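Long-range contacts in F5/8 type C domain protein (PDB 7JRM), which probably binds mucin-type glycans for an O-glycopeptidase, through a carbohydrate-binding module that carries a calcium ion and is joined to further domains: residues A[78-83]-A[224-229]; A[229-234]-A[266-271]. All coordinates share one frame; numbering follows the deposited sequence.

Interaction 1: A[78-83]-A[224-229]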
# COMPACT_ATOMS: atom_id res chain seq x y z
N ALA A 78 19.69 3.46 -17.17
CA ALA A 78 18.51 4.30 -17.21
C ALA A 78 17.35 3.62 -16.51
O ALA A 78 17.12 2.41 -16.67
CB ALA A 78 18.12 4.63 -18.65
N VAL A 79 16.61 4.39 -15.71
CA VAL A 79 15.41 3.92 -15.02
C VAL A 79 14.24 4.70 -15.59
O VAL A 79 14.07 5.89 -15.31
CB VAL A 79 15.52 4.10 -13.50
CG1 VAL A 79 14.24 3.64 -12.82
CG2 VAL A 79 16.72 3.35 -12.96
N THR A 80 13.41 4.02 -16.39
CA THR A 80 12.37 4.67 -17.18
C THR A 80 10.99 4.17 -16.75
O THR A 80 10.86 3.25 -15.94
CB THR A 80 12.58 4.42 -18.68
OG1 THR A 80 12.45 3.02 -18.95
CG2 THR A 80 13.96 4.88 -19.10
N ASP A 81 9.96 4.79 -17.32
CA ASP A 81 8.58 4.45 -17.00
C ASP A 81 7.78 4.13 -18.26
O ASP A 81 7.71 2.97 -18.68
CB ASP A 81 7.91 5.58 -16.22
CG ASP A 81 6.53 5.21 -15.71
OD1 ASP A 81 6.26 4.00 -15.57
OD2 ASP A 81 5.72 6.12 -15.45
N LYS A 82 7.18 5.15 -18.86
CA LYS A 82 6.34 4.94 -20.03
C LYS A 82 7.17 4.51 -21.23
O LYS A 82 8.27 5.03 -21.46
CB LYS A 82 5.56 6.21 -20.36
CG LYS A 82 4.58 6.65 -19.28
CD LYS A 82 3.75 5.48 -18.77
CE LYS A 82 2.60 5.96 -17.91
NZ LYS A 82 2.14 4.91 -16.96
N GLU A 83 6.65 3.56 -22.00
CA GLU A 83 7.32 3.05 -23.18
C GLU A 83 6.39 3.16 -24.39
O GLU A 83 5.17 3.07 -24.26
CB GLU A 83 7.77 1.60 -22.99
CG GLU A 83 8.77 1.40 -21.87
CD GLU A 83 9.01 -0.06 -21.54
OE1 GLU A 83 8.38 -0.93 -22.19
OE2 GLU A 83 9.83 -0.34 -20.64
N ARG A 224 11.74 4.86 -24.42
CA ARG A 224 11.52 4.80 -22.98
C ARG A 224 11.75 6.18 -22.39
O ARG A 224 12.79 6.79 -22.64
CB ARG A 224 12.44 3.77 -22.32
CG ARG A 224 12.31 2.36 -22.88
CD ARG A 224 13.37 1.44 -22.30
NE ARG A 224 13.17 1.18 -20.88
CZ ARG A 224 13.11 -0.04 -20.34
NH1 ARG A 224 12.92 -0.18 -19.04
NH2 ARG A 224 13.25 -1.11 -21.11
N ASN A 225 10.79 6.65 -21.60
CA ASN A 225 10.84 7.99 -21.03
C ASN A 225 11.01 7.93 -19.52
O ASN A 225 10.52 7.00 -18.86
CB ASN A 225 9.57 8.78 -21.37
CG ASN A 225 9.64 9.43 -22.74
OD1 ASN A 225 10.53 9.13 -23.53
ND2 ASN A 225 8.70 10.32 -23.02
N LEU A 226 11.70 8.92 -18.98
CA LEU A 226 11.81 9.05 -17.54
C LEU A 226 10.44 9.30 -16.93
O LEU A 226 9.55 9.88 -17.56
CB LEU A 226 12.76 10.20 -17.17
CG LEU A 226 14.16 10.14 -17.80
CD1 LEU A 226 15.02 11.30 -17.31
CD2 LEU A 226 14.83 8.81 -17.50
N ALA A 227 10.27 8.85 -15.68
CA ALA A 227 8.97 8.95 -15.03
C ALA A 227 8.57 10.41 -14.84
O ALA A 227 9.40 11.28 -14.58
CB ALA A 227 9.01 8.24 -13.67
N GLU A 228 7.27 10.67 -15.00
CA GLU A 228 6.70 11.98 -14.77
C GLU A 228 6.33 12.20 -13.31
O GLU A 228 5.62 13.16 -12.99
CB GLU A 228 5.48 12.20 -15.66
CG GLU A 228 5.82 12.49 -17.11
CD GLU A 228 4.60 12.71 -17.97
OE1 GLU A 228 3.75 11.79 -18.06
OE2 GLU A 228 4.48 13.81 -18.56
N TYR A 229 6.78 11.32 -12.41
CA TYR A 229 6.51 11.42 -10.99
C TYR A 229 7.78 11.07 -10.23
O TYR A 229 8.73 10.52 -10.79
CB TYR A 229 5.36 10.50 -10.56
CG TYR A 229 5.71 9.03 -10.65
CD1 TYR A 229 5.64 8.35 -11.86
CD2 TYR A 229 6.13 8.32 -9.53
CE1 TYR A 229 5.96 7.01 -11.94
CE2 TYR A 229 6.46 6.99 -9.60
CZ TYR A 229 6.37 6.33 -10.81
OH TYR A 229 6.70 5.00 -10.90
O HOH W 1 5.73 8.71 -16.11
O HOH W 2 7.35 8.30 -18.40
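The guanidinium of R224 has the carboxylate oxygen OE2 of E83 over one face, 3.3 Å from CZ and close above the centre of the group, while the hydroxyl of T80 sits at its edge. Because OE2 stands well out of the guanidinium plane, no N-H points at it and the salt bridge is one of charge alone; the two planes are 51° apart. The other oxygen, OE1, has its own salt bridge to K222. At the edge the bond is directional: NE of R224 donates to OG1 of T80 at 2.8 Å, nearly in the guanidinium plane. A bend at chi3 (68°) turns the arginine head back to this hydroxyl, and NH2 goes on to a salt bridge with D147. Arginine suits a place that asks for a flat cation with several N-H directions. The ring of Y229 is met at its edge by OD2 of D81, 3.6 Å from CE1, with carboxylate and ring almost perpendicular.

Two nearly straight backbone bonds join the segments: D81 N donates to N225 O (2.8 Å), and N225 N to K82 O (3.0 Å). Beyond them two waters extend the link. One gives a hydrogen to OD2 of D81 and accepts from E228 N, at 2.7 Å each; the second joins two backbones, K82 N to L226 O. The small side chain of A227 allows a close approach, its CB lying 3.8 Å from CB of D81.

E83 and R224 form a non-hydrogen-bonded antiparallel pair between strands 83-85 and 215-224. It brings together the first and last strands of the NPCBM-type beta-sandwich, so the chain enters and leaves this module at one end, here beside the Ig-like domain.

Interaction 2: A[229-234]-A[266-271]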
# COMPACT_ATOMS: atom_id res chain seq x y z
N TYR A 229 6.78 11.32 -12.41
CA TYR A 229 6.51 11.42 -10.99
C TYR A 229 7.78 11.07 -10.23
O TYR A 229 8.73 10.52 -10.79
CB TYR A 229 5.36 10.50 -10.56
CG TYR A 229 5.71 9.03 -10.65
CD1 TYR A 229 5.64 8.35 -11.86
CD2 TYR A 229 6.13 8.32 -9.53
CE1 TYR A 229 5.96 7.01 -11.94
CE2 TYR A 229 6.46 6.99 -9.60
CZ TYR A 229 6.37 6.33 -10.81
OH TYR A 229 6.70 5.00 -10.90
N ASP A 230 7.79 11.40 -8.94
CA ASP A 230 8.88 11.02 -8.05
C ASP A 230 8.28 10.65 -6.70
O ASP A 230 7.58 11.45 -6.09
CB ASP A 230 9.90 12.15 -7.89
CG ASP A 230 11.27 11.65 -7.48
OD1 ASP A 230 11.34 10.58 -6.83
OD2 ASP A 230 12.27 12.32 -7.80
N ALA A 231 8.56 9.42 -6.25
CA ALA A 231 8.03 8.91 -5.00
C ALA A 231 9.05 8.94 -3.87
O ALA A 231 8.78 8.40 -2.79
CB ALA A 231 7.51 7.48 -5.20
N SER A 232 10.21 9.56 -4.09
CA SER A 232 11.26 9.54 -3.08
C SER A 232 10.86 10.33 -1.84
O SER A 232 11.11 9.89 -0.71
CB SER A 232 12.56 10.10 -3.67
OG SER A 232 12.96 9.36 -4.81
N GLU A 233 10.23 11.49 -2.02
CA GLU A 233 9.83 12.30 -0.87
C GLU A 233 8.70 11.64 -0.09
O GLU A 233 8.70 11.65 1.14
CB GLU A 233 9.43 13.70 -1.33
CG GLU A 233 10.59 14.57 -1.76
CD GLU A 233 11.54 14.88 -0.61
OE1 GLU A 233 11.13 15.62 0.32
OE2 GLU A 233 12.69 14.40 -0.64
N LEU A 234 7.72 11.07 -0.80
CA LEU A 234 6.64 10.37 -0.12
C LEU A 234 7.14 9.12 0.59
O LEU A 234 6.71 8.81 1.70
CB LEU A 234 5.52 10.02 -1.11
CG LEU A 234 4.32 9.30 -0.50
CD1 LEU A 234 3.70 10.14 0.61
CD2 LEU A 234 3.28 8.97 -1.56
N GLU A 266 -1.08 3.81 -0.81
CA GLU A 266 -1.87 3.71 -2.03
C GLU A 266 -1.32 4.61 -3.12
O GLU A 266 -1.30 4.24 -4.30
CB GLU A 266 -3.33 4.06 -1.75
CG GLU A 266 -4.01 3.16 -0.72
CD GLU A 266 -5.28 3.78 -0.17
OE1 GLU A 266 -5.98 4.47 -0.93
OE2 GLU A 266 -5.57 3.57 1.03
N ALA A 267 -0.86 5.81 -2.75
CA ALA A 267 -0.33 6.75 -3.73
C ALA A 267 0.95 6.22 -4.38
O ALA A 267 1.20 6.50 -5.56
CB ALA A 267 -0.07 8.11 -3.08
N LEU A 268 1.76 5.47 -3.63
CA LEU A 268 2.97 4.89 -4.22
C LEU A 268 2.62 3.92 -5.34
O LEU A 268 3.29 3.89 -6.38
CB LEU A 268 3.79 4.18 -3.14
CG LEU A 268 4.39 5.03 -2.02
CD1 LEU A 268 5.08 4.16 -0.99
CD2 LEU A 268 5.36 6.06 -2.59
N LEU A 269 1.57 3.12 -5.15
CA LEU A 269 1.18 2.15 -6.17
C LEU A 269 0.54 2.83 -7.38
O LEU A 269 0.59 2.28 -8.48
CB LEU A 269 0.21 1.12 -5.58
CG LEU A 269 0.76 0.21 -4.48
CD1 LEU A 269 -0.31 -0.78 -4.04
CD2 LEU A 269 2.01 -0.52 -4.96
N SER A 270 -0.05 4.01 -7.18
CA SER A 270 -0.72 4.69 -8.29
C SER A 270 0.27 5.18 -9.33
O SER A 270 -0.09 5.31 -10.51
CB SER A 270 -1.55 5.85 -7.76
OG SER A 270 -0.73 6.92 -7.34
N LYS A 271 1.52 5.46 -8.93
CA LYS A 271 2.54 6.01 -9.82
C LYS A 271 2.05 7.29 -10.49
O LYS A 271 2.43 7.61 -11.62
CB LYS A 271 2.99 4.98 -10.86
CG LYS A 271 3.65 3.75 -10.26
CD LYS A 271 3.75 2.62 -11.27
CE LYS A 271 4.65 2.98 -12.44
NZ LYS A 271 5.07 1.78 -13.21
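The backbones come nearest at A231 and L268, with CA atoms 6.5 Å apart, where the N-cap of helix 232-242 faces the last turn of helix 251-270; beyond that turn K271 leaves helical geometry with positive phi (54°). Its carbonyl oxygen lies over one face of the Y229 ring, near the rim, 3.3 Å from CD1. The aliphatic chain of K271 crosses the phenol at a slant: CB makes an off-centre CH-pi contact, 4.1 Å from the ring centroid, and farther out CE passes 3.3 Å from OH. Lysine fits here because its methylenes can lie against an aromatic ring while the ammonium continues past it, to a salt bridge with D19.

Further into the helices the contact is wholly apolar. Methyl CD2 of L268 is the shared point, touching both CB of A231 and CD2 of L234 at 3.7 Å. In L234, CG is anti to the backbone N (chi1 -179°), which carries its CD2 across to CB of A267 as well. Alanine at 231 and 267 presents a single methyl, letting the leucine branches come close to either backbone.

A231 sits at the N-cap within an Asx turn, D230 OD1 accepting from S232 N. L234 and A267 reach into the core of an up-and-down three-helix bundle, with I276 of helix 273-288 against L234, while Y229 and K271 close its end where the chain enters.

Overall arrangement
Interaction 1 precedes interaction 2 along the chain, and their centres lie about 14 Å apart. Y229 belongs to both: the loop after strand 215-224 leaves the carbohydrate-binding module at 224-229 and runs directly into helix 232-242. A long, weak ion pair between D81 and K271 also links them, from the connection between the Ig-like and carbohydrate-binding domains to the turn between helices 251-270 and 273-288. Three domains, two of beta strands and one of helices, therefore converge at one junction, which is consistent with a defined relative orientation of the modules. The calcium site belongs to the carbohydrate-binding module, away from this junction.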